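Local coordinates for endolysin B (Mycobacterium phage D29, PDB 3HC7), which cleaves the ester junction between mycolic acids and arabinogalactan in the mycobacterial cell wall, helping the phage to lyse its host, at residues A[5-10]-A[37-42]; A[62-67]-A[101-106]. All coordinates share one frame; numbering follows the deposited sequence.

How the interactions relate
Both contacts belong to the Cutinase-family alpha/beta-hydrolase core, and their centres lie about 14 Å apart. Interaction 1 pairs the edge strand 35-38 with strand 5-9; interaction 2 sets helix 50-70, the next helix in the chain, against the loop that follows helix 83-96. The face of the sheet bearing Phe7 and Gln37 is where they meet: Phe7 CZ lies 3.6 Å from Ile64 CA, and Trp5 CE2 lies 3.2 Å from Lys67 CG. Helix 50-70 thus packs on the strands with one side and on residues 102-106 with another. The active site lies nearer interaction 1, where the Tyr42 side chain is about 6 Å from that of Ser82; interaction 2 is remote from it.

Interaction 1: residues A[5-10]-A[37-42]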
ATOM      1  N   TRP A   5       4.925 -18.665   4.694  1.00 68.27           N
ATOM      2  CA  TRP A   5       4.912 -17.451   5.498  1.00 63.28           C
ATOM      3  C   TRP A   5       3.967 -16.406   4.934  1.00 64.72           C
ATOM      4  O   TRP A   5       3.839 -16.265   3.716  1.00 61.40           O
ATOM      5  CB  TRP A   5       6.318 -16.861   5.612  1.00 59.62           C
ATOM      6  CG  TRP A   5       7.119 -17.548   6.645  1.00 66.81           C
ATOM      7  CD1 TRP A   5       8.023 -18.555   6.454  1.00 72.86           C
ATOM      8  CD2 TRP A   5       7.073 -17.307   8.051  1.00 71.32           C
ATOM      9  NE1 TRP A   5       8.551 -18.947   7.658  1.00 76.48           N
ATOM     10  CE2 TRP A   5       7.981 -18.198   8.656  1.00 77.16           C
ATOM     11  CE3 TRP A   5       6.354 -16.419   8.861  1.00 69.23           C
ATOM     12  CZ2 TRP A   5       8.191 -18.226  10.034  1.00 78.21           C
ATOM     13  CZ3 TRP A   5       6.565 -16.445  10.223  1.00 77.15           C
ATOM     14  CH2 TRP A   5       7.473 -17.346  10.800  1.00 79.09           C
ATOM     15  N   LEU A   6       3.313 -15.675   5.835  1.00 60.87           N
ATOM     16  CA  LEU A   6       2.476 -14.547   5.464  1.00 57.64           C
ATOM     17  C   LEU A   6       2.996 -13.272   6.131  1.00 62.00           C
ATOM     18  O   LEU A   6       3.078 -13.185   7.360  1.00 55.24           O
ATOM     19  CB  LEU A   6       1.016 -14.801   5.859  1.00 61.21           C
ATOM     20  CG  LEU A   6       0.046 -13.636   5.645  1.00 62.03           C
ATOM     21  CD1 LEU A   6       0.004 -13.241   4.183  1.00 54.06           C
ATOM     22  CD2 LEU A   6      -1.355 -13.982   6.155  1.00 64.05           C
ATOM     23  N   PHE A   7       3.361 -12.294   5.309  1.00 56.39           N
ATOM     24  CA  PHE A   7       3.849 -11.010   5.800  1.00 51.83           C
ATOM     25  C   PHE A   7       2.770  -9.960   5.600  1.00 53.65           C
ATOM     26  O   PHE A   7       2.182  -9.865   4.522  1.00 52.57           O
ATOM     27  CB  PHE A   7       5.128 -10.601   5.063  1.00 43.92           C
ATOM     28  CG  PHE A   7       6.253 -11.585   5.216  1.00 50.84           C
ATOM     29  CD1 PHE A   7       7.101 -11.528   6.314  1.00 49.35           C
ATOM     30  CD2 PHE A   7       6.453 -12.577   4.268  1.00 54.94           C
ATOM     31  CE1 PHE A   7       8.135 -12.436   6.458  1.00 54.25           C
ATOM     32  CE2 PHE A   7       7.486 -13.493   4.406  1.00 53.80           C
ATOM     33  CZ  PHE A   7       8.327 -13.422   5.500  1.00 55.44           C
ATOM     34  N   THR A   8       2.507  -9.175   6.639  1.00 52.12           N
ATOM     35  CA  THR A   8       1.414  -8.221   6.597  1.00 44.35           C
ATOM     36  C   THR A   8       1.858  -6.843   7.057  1.00 46.02           C
ATOM     37  O   THR A   8       2.626  -6.697   8.013  1.00 44.40           O
ATOM     38  CB  THR A   8       0.221  -8.673   7.468  1.00 53.52           C
ATOM     39  OG1 THR A   8       0.660  -8.855   8.818  1.00 56.52           O
ATOM     40  CG2 THR A   8      -0.368  -9.973   6.942  1.00 56.33           C
ATOM     41  N   VAL A   9       1.362  -5.834   6.356  1.00 39.46           N
ATOM     42  CA  VAL A   9       1.678  -4.452   6.678  1.00 43.14           C
ATOM     43  C   VAL A   9       0.385  -3.662   6.787  1.00 42.75           C
ATOM     44  O   VAL A   9      -0.354  -3.515   5.811  1.00 44.53           O
ATOM     45  CB  VAL A   9       2.597  -3.817   5.629  1.00 39.14           C
ATOM     46  CG1 VAL A   9       3.084  -2.451   6.107  1.00 32.44           C
ATOM     47  CG2 VAL A   9       3.779  -4.731   5.353  1.00 37.99           C
ATOM     48  N   HIS A  10       0.115  -3.173   7.990  1.00 44.35           N
ATOM     49  CA  HIS A  10      -1.083  -2.386   8.263  1.00 45.12           C
ATOM     50  C   HIS A  10      -1.192  -1.095   7.457  1.00 43.24           C
ATOM     51  O   HIS A  10      -0.205  -0.597   6.905  1.00 44.39           O
ATOM     52  CB  HIS A  10      -1.165  -2.054   9.757  1.00 42.38           C
ATOM     53  CG  HIS A  10      -1.792  -3.131  10.583  1.00 42.88           C
ATOM     54  ND1 HIS A  10      -3.138  -3.425  10.519  1.00 41.40           N
ATOM     55  CD2 HIS A  10      -1.265  -3.977  11.499  1.00 43.63           C
ATOM     56  CE1 HIS A  10      -3.414  -4.401  11.365  1.00 47.37           C
ATOM     57  NE2 HIS A  10      -2.294  -4.758  11.971  1.00 53.21           N
ATOM     58  N   GLN A  37       3.942 -13.361  10.113  1.00 66.22           N
ATOM     59  CA  GLN A  37       4.913 -12.372  10.566  1.00 62.13           C
ATOM     60  C   GLN A  37       4.441 -10.945  10.292  1.00 66.94           C
ATOM     61  O   GLN A  37       4.698 -10.394   9.221  1.00 61.56           O
ATOM     62  CB  GLN A  37       6.263 -12.587   9.887  1.00 65.02           C
ATOM     63  CG  GLN A  37       7.317 -11.580  10.316  1.00 64.58           C
ATOM     64  CD  GLN A  37       7.529 -11.601  11.818  1.00 69.24           C
ATOM     65  OE1 GLN A  37       7.966 -12.608  12.376  1.00 60.54           O
ATOM     66  NE2 GLN A  37       7.211 -10.493  12.480  1.00 69.42           N
ATOM     67  N   PRO A  38       3.749 -10.339  11.265  1.00 70.12           N
ATOM     68  CA  PRO A  38       3.311  -8.947  11.135  1.00 66.93           C
ATOM     69  C   PRO A  38       4.526  -8.036  11.062  1.00 59.11           C
ATOM     70  O   PRO A  38       5.515  -8.297  11.746  1.00 63.19           O
ATOM     71  CB  PRO A  38       2.553  -8.692  12.442  1.00 61.45           C
ATOM     72  CG  PRO A  38       2.243 -10.024  12.988  1.00 71.12           C
ATOM     73  CD  PRO A  38       3.346 -10.927  12.549  1.00 71.53           C
ATOM     74  N   ILE A  39       4.459  -6.992  10.244  1.00 48.20           N
ATOM     75  CA  ILE A  39       5.592  -6.085  10.092  1.00 47.49           C
ATOM     76  C   ILE A  39       5.527  -4.902  11.064  1.00 50.07           C
ATOM     77  O   ILE A  39       4.626  -4.066  10.983  1.00 46.55           O
ATOM     78  CB  ILE A  39       5.701  -5.564   8.635  1.00 53.76           C
ATOM     79  CG1 ILE A  39       5.880  -6.733   7.656  1.00 48.61           C
ATOM     80  CG2 ILE A  39       6.837  -4.562   8.504  1.00 46.99           C
ATOM     81  CD1 ILE A  39       7.046  -7.622   7.969  1.00 51.17           C
ATOM     82  N   GLY A  40       6.491  -4.833  11.979  1.00 52.01           N
ATOM     83  CA  GLY A  40       6.576  -3.731  12.927  1.00 48.49           C
ATOM     84  C   GLY A  40       7.681  -2.745  12.580  1.00 56.51           C
ATOM     85  O   GLY A  40       8.124  -2.677  11.429  1.00 56.26           O
ATOM     86  N   ASN A  41       8.139  -1.985  13.574  1.00 53.42           N
ATOM     87  CA  ASN A  41       9.108  -0.918  13.332  1.00 51.33           C
ATOM     88  C   ASN A  41       8.610   0.000  12.231  1.00 54.51           C
ATOM     89  O   ASN A  41       9.381   0.454  11.388  1.00 52.64           O
ATOM     90  CB  ASN A  41      10.459  -1.498  12.920  1.00 45.60           C
ATOM     91  CG  ASN A  41      11.095  -2.316  14.017  1.00 54.52           C
ATOM     92  OD1 ASN A  41      11.715  -3.347  13.755  1.00 50.81           O
ATOM     93  ND2 ASN A  41      10.942  -1.863  15.258  1.00 49.77           N
ATOM     94  N   TYR A  42       7.312   0.269  12.253  1.00 54.74           N
ATOM     95  CA  TYR A  42       6.636   0.903  11.137  1.00 45.10           C
ATOM     96  C   TYR A  42       5.556   1.811  11.709  1.00 46.46           C
ATOM     97  O   TYR A  42       4.549   1.333  12.221  1.00 47.29           O
ATOM     98  CB  TYR A  42       6.051  -0.194  10.244  1.00 42.68           C
ATOM     99  CG  TYR A  42       4.942   0.237   9.323  1.00 45.24           C
ATOM    100  CD1 TYR A  42       5.145   1.222   8.369  1.00 42.07           C
ATOM    101  CD2 TYR A  42       3.692  -0.364   9.391  1.00 47.61           C
ATOM    102  CE1 TYR A  42       4.128   1.613   7.516  1.00 39.17           C
ATOM    103  CE2 TYR A  42       2.670   0.015   8.542  1.00 45.33           C
ATOM    104  CZ  TYR A  42       2.893   1.005   7.607  1.00 40.58           C
ATOM    105  OH  TYR A  42       1.882   1.390   6.752  1.00 36.39           O
TER
HETATM  106  O   HOH W   1       2.108  -3.999  10.051  1.00 41.69           O
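Val9 packs closely across this contact with both of its methyls. With CG1 anti to the backbone N (chi1 -171°), that methyl sits over one face of the Tyr42 ring, 4.0 Å from its centroid, while CG2 meets Ile39 CG1 at 3.7 Å. Two branched aliphatic chains and a flat ring fill such a buried space well. Packing is equally close at Gln37: its CB lies between Trp5 CZ3 (3.9 Å) and Phe7 CD1 (3.8 Å), CG continues along the Phe7 ring, and the chain then bends so that NE2 donates to Pro38 O. Between the backbones, Gln37 N donates to Leu6 O at 2.9 Å, nearly straight at 175°, and Ile39 N donates to Thr8 O. This is the parallel pairing of a right-handed beta-alpha-beta crossover, in which helix 22-27 links the two strands of the alpha/beta-hydrolase sheet. The looser side begins beyond Ile39. Here water 1 bridges the gap, donating to Ile39 O at 2.7 Å and accepting from His10 N, and Gly40 and the exposed Asn41 leave segment 5-10 altogether. Tyr42 turns back, its hydroxyl donating to the His10 carbonyl (OH to O 2.9 Å), so the chain around Tyr42 is tied to the residue that follows strand 5-9.

Interaction 2: residues A[62-67]-A[101-106]; sequences LQIELK and GRLHRF
Charge joins Glu65 to Arg102 at the outer side of this contact. The arginine runs extended from CG to NE, and its guanidinium offers two nitrogens to the carboxylate in a two-pronged salt bridge. NH2 donates to Glu65 OE1 at 2.9 Å, from the syn side but tilted out of the carboxylate plane, while NE donates to OE2 at a modelled separation too short to be taken literally. The two planes are turned 56° apart, so this is a twisted pair rather than a flat one, and the NH2 bond is bent to 137°. Water 2 adds a hydrogen-bonded link: it donates to Glu65 OE2 and accepts from Arg105 NH2 at 3.1 Å. Arg105 has a partner of its own in Asp69, further along helix 50-70.

Apolar contacts lie beneath the charges. Leu103 divides its methyls, CD1 meeting Ile64 CD1 at 4.0 Å and CD2 pressing on Glu65 CG at 3.5 Å, so the methylene part of the glutamate serves as hydrophobic surface. Phe106 brings CD2 to within 4.1 Å of Ile64 CG2, and its ring also lies beside Glu65 CA. Branched and aromatic side chains suit this buried layer, where a type I turn from Gly101 to His104 leads into a 3-10 segment and the connection to strand 110-116 packs on helix 50-70. With arginine nitrogens and a donating water around it, the Glu65 carboxylate is probably held in its ionised form.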
ATOM      1  N   LEU A  62      13.813  -7.108   5.607  1.00 41.82           N
ATOM      2  CA  LEU A  62      14.537  -7.793   6.673  1.00 48.25           C
ATOM      3  C   LEU A  62      13.854  -9.107   7.056  1.00 53.98           C
ATOM      4  O   LEU A  62      14.485 -10.162   7.070  1.00 58.20           O
ATOM      5  CB  LEU A  62      14.650  -6.872   7.896  1.00 53.06           C
ATOM      6  CG  LEU A  62      15.631  -7.208   9.027  1.00 65.41           C
ATOM      7  CD1 LEU A  62      15.526  -6.203  10.164  1.00 64.24           C
ATOM      8  CD2 LEU A  62      15.405  -8.603   9.562  1.00 78.13           C
ATOM      9  N   GLN A  63      12.565  -9.030   7.366  1.00 49.57           N
ATOM     10  CA  GLN A  63      11.807 -10.183   7.827  1.00 53.52           C
ATOM     11  C   GLN A  63      11.715 -11.279   6.774  1.00 53.76           C
ATOM     12  O   GLN A  63      11.828 -12.460   7.091  1.00 58.24           O
ATOM     13  CB  GLN A  63      10.403  -9.754   8.260  1.00 52.88           C
ATOM     14  CG  GLN A  63      10.374  -8.984   9.569  1.00 56.17           C
ATOM     15  CD  GLN A  63      10.762  -9.860  10.751  1.00 64.18           C
ATOM     16  OE1 GLN A  63      11.182  -9.365  11.799  1.00 60.07           O
ATOM     17  NE2 GLN A  63      10.622 -11.170  10.581  1.00 56.14           N
ATOM     18  N   ILE A  64      11.502 -10.886   5.523  1.00 47.80           N
ATOM     19  CA  ILE A  64      11.414 -11.848   4.432  1.00 54.74           C
ATOM     20  C   ILE A  64      12.692 -12.678   4.333  1.00 53.00           C
ATOM     21  O   ILE A  64      12.642 -13.904   4.233  1.00 55.25           O
ATOM     22  CB  ILE A  64      11.146 -11.158   3.084  1.00 47.99           C
ATOM     23  CG1 ILE A  64       9.677 -10.736   3.000  1.00 46.11           C
ATOM     24  CG2 ILE A  64      11.495 -12.098   1.940  1.00 45.53           C
ATOM     25  CD1 ILE A  64       9.343  -9.862   1.789  1.00 47.11           C
ATOM     26  N   GLU A  65      13.832 -11.997   4.365  1.00 53.42           N
ATOM     27  CA  GLU A  65      15.128 -12.659   4.348  1.00 57.45           C
ATOM     28  C   GLU A  65      15.256 -13.631   5.508  1.00 64.91           C
ATOM     29  O   GLU A  65      15.712 -14.764   5.333  1.00 64.57           O
ATOM     30  CB  GLU A  65      16.251 -11.633   4.446  1.00 60.23           C
ATOM     31  CG  GLU A  65      16.497 -10.863   3.181  1.00 67.96           C
ATOM     32  CD  GLU A  65      17.544  -9.791   3.368  1.00 70.46           C
ATOM     33  OE1 GLU A  65      17.897  -9.500   4.532  1.00 66.03           O
ATOM     34  OE2 GLU A  65      18.008  -9.241   2.351  1.00 71.71           O
ATOM     35  N   LEU A  66      14.865 -13.182   6.697  1.00 59.00           N
ATOM     36  CA  LEU A  66      14.991 -14.024   7.881  1.00 65.59           C
ATOM     37  C   LEU A  66      14.210 -15.322   7.725  1.00 69.65           C
ATOM     38  O   LEU A  66      14.789 -16.405   7.642  1.00 76.44           O
ATOM     39  CB  LEU A  66      14.524 -13.280   9.130  1.00 69.46           C
ATOM     40  CG  LEU A  66      15.393 -12.103   9.563  1.00 67.96           C
ATOM     41  CD1 LEU A  66      14.888 -11.530  10.874  1.00 66.18           C
ATOM     42  CD2 LEU A  66      16.838 -12.542   9.691  1.00 72.93           C
ATOM     43  N   LYS A  67      12.890 -15.205   7.692  1.00 67.95           N
ATOM     44  CA  LYS A  67      12.025 -16.374   7.639  1.00 66.37           C
ATOM     45  C   LYS A  67      12.381 -17.299   6.480  1.00 63.52           C
ATOM     46  O   LYS A  67      12.458 -18.513   6.646  1.00 59.81           O
ATOM     47  CB  LYS A  67      10.564 -15.939   7.541  1.00 64.57           C
ATOM     48  CG  LYS A  67       9.923 -15.609   8.879  1.00 69.62           C
ATOM     49  CD  LYS A  67      10.793 -14.704   9.737  1.00 73.75           C
ATOM     50  CE  LYS A  67      10.189 -14.526  11.126  1.00 75.44           C
ATOM     51  NZ  LYS A  67      11.046 -13.696  12.014  1.00 73.45           N
ATOM     52  N   GLY A 101      17.635  -7.364  -7.626  1.00 31.75           N
ATOM     53  CA  GLY A 101      16.974  -6.968  -6.394  1.00 25.68           C
ATOM     54  C   GLY A 101      17.428  -7.841  -5.242  1.00 25.62           C
ATOM     55  O   GLY A 101      17.687  -9.027  -5.423  1.00 31.16           O
ATOM     56  N   ARG A 102      17.519  -7.247  -4.057  1.00 32.49           N
ATOM     57  CA  ARG A 102      17.935  -7.952  -2.846  1.00 32.03           C
ATOM     58  C   ARG A 102      17.136  -9.224  -2.574  1.00 35.97           C
ATOM     59  O   ARG A 102      17.655 -10.175  -1.996  1.00 40.55           O
ATOM     60  CB  ARG A 102      17.837  -7.008  -1.645  1.00 38.14           C
ATOM     61  CG  ARG A 102      18.384  -7.562  -0.337  1.00 42.75           C
ATOM     62  CD  ARG A 102      18.525  -6.442   0.687  1.00 46.50           C
ATOM     63  NE  ARG A 102      18.691  -6.937   2.053  1.00 56.67           N
ATOM     64  CZ  ARG A 102      18.567  -6.183   3.146  1.00 65.82           C
ATOM     65  NH1 ARG A 102      18.277  -4.892   3.037  1.00 65.28           N
ATOM     66  NH2 ARG A 102      18.728  -6.718   4.350  1.00 65.73           N
ATOM     67  N   LEU A 103      15.872  -9.250  -2.992  1.00 31.62           N
ATOM     68  CA  LEU A 103      15.015 -10.393  -2.689  1.00 35.56           C
ATOM     69  C   LEU A 103      14.669 -11.209  -3.931  1.00 32.28           C
ATOM     70  O   LEU A 103      13.756 -12.033  -3.903  1.00 31.89           O
ATOM     71  CB  LEU A 103      13.733  -9.932  -1.993  1.00 36.59           C
ATOM     72  CG  LEU A 103      13.929  -9.125  -0.709  1.00 35.38           C
ATOM     73  CD1 LEU A 103      12.597  -8.635  -0.176  1.00 32.91           C
ATOM     74  CD2 LEU A 103      14.640  -9.966   0.334  1.00 35.41           C
ATOM     75  N   HIS A 104      15.398 -10.971  -5.015  1.00 32.08           N
ATOM     76  CA  HIS A 104      15.063 -11.570  -6.289  1.00 30.22           C
ATOM     77  C   HIS A 104      15.156 -13.083  -6.233  1.00 33.12           C
ATOM     78  O   HIS A 104      14.396 -13.772  -6.904  1.00 35.64           O
ATOM     79  CB  HIS A 104      15.956 -11.024  -7.411  1.00 28.40           C
ATOM     80  CG  HIS A 104      15.593 -11.540  -8.767  1.00 33.83           C
ATOM     81  ND1 HIS A 104      14.404 -11.222  -9.388  1.00 30.51           N
ATOM     82  CD2 HIS A 104      16.258 -12.359  -9.619  1.00 31.75           C
ATOM     83  CE1 HIS A 104      14.354 -11.815 -10.566  1.00 29.45           C
ATOM     84  NE2 HIS A 104      15.467 -12.511 -10.730  1.00 31.80           N
ATOM     85  N   ARG A 105      16.080 -13.595  -5.425  1.00 36.95           N
ATOM     86  CA  ARG A 105      16.258 -15.040  -5.290  1.00 39.97           C
ATOM     87  C   ARG A 105      15.054 -15.701  -4.633  1.00 44.44           C
ATOM     88  O   ARG A 105      14.921 -16.921  -4.663  1.00 37.44           O
ATOM     89  CB  ARG A 105      17.527 -15.360  -4.498  1.00 40.82           C
ATOM     90  CG  ARG A 105      17.504 -14.885  -3.053  1.00 50.14           C
ATOM     91  CD  ARG A 105      18.907 -14.874  -2.459  1.00 57.66           C
ATOM     92  NE  ARG A 105      18.940 -14.214  -1.158  1.00 60.13           N
ATOM     93  CZ  ARG A 105      18.797 -14.846   0.002  1.00 62.30           C
ATOM     94  NH1 ARG A 105      18.614 -16.161   0.019  1.00 67.44           N
ATOM     95  NH2 ARG A 105      18.833 -14.169   1.143  1.00 61.98           N
ATOM     96  N   PHE A 106      14.170 -14.905  -4.035  1.00 42.27           N
ATOM     97  CA  PHE A 106      12.962 -15.484  -3.442  1.00 41.62           C
ATOM     98  C   PHE A 106      11.787 -15.401  -4.411  1.00 41.75           C
ATOM     99  O   PHE A 106      10.692 -15.861  -4.102  1.00 46.80           O
ATOM    100  CB  PHE A 106      12.591 -14.795  -2.122  1.00 42.76           C
ATOM    101  CG  PHE A 106      13.666 -14.868  -1.071  1.00 48.19           C
ATOM    102  CD1 PHE A 106      14.074 -16.090  -0.558  1.00 48.09           C
ATOM    103  CD2 PHE A 106      14.256 -13.711  -0.585  1.00 41.71           C
ATOM    104  CE1 PHE A 106      15.059 -16.154   0.411  1.00 46.59           C
ATOM    105  CE2 PHE A 106      15.240 -13.771   0.383  1.00 43.15           C
ATOM    106  CZ  PHE A 106      15.643 -14.994   0.880  1.00 42.75           C
TER
HETATM  107  O   HOH W   2      19.062 -11.035   0.942  1.00 54.91           O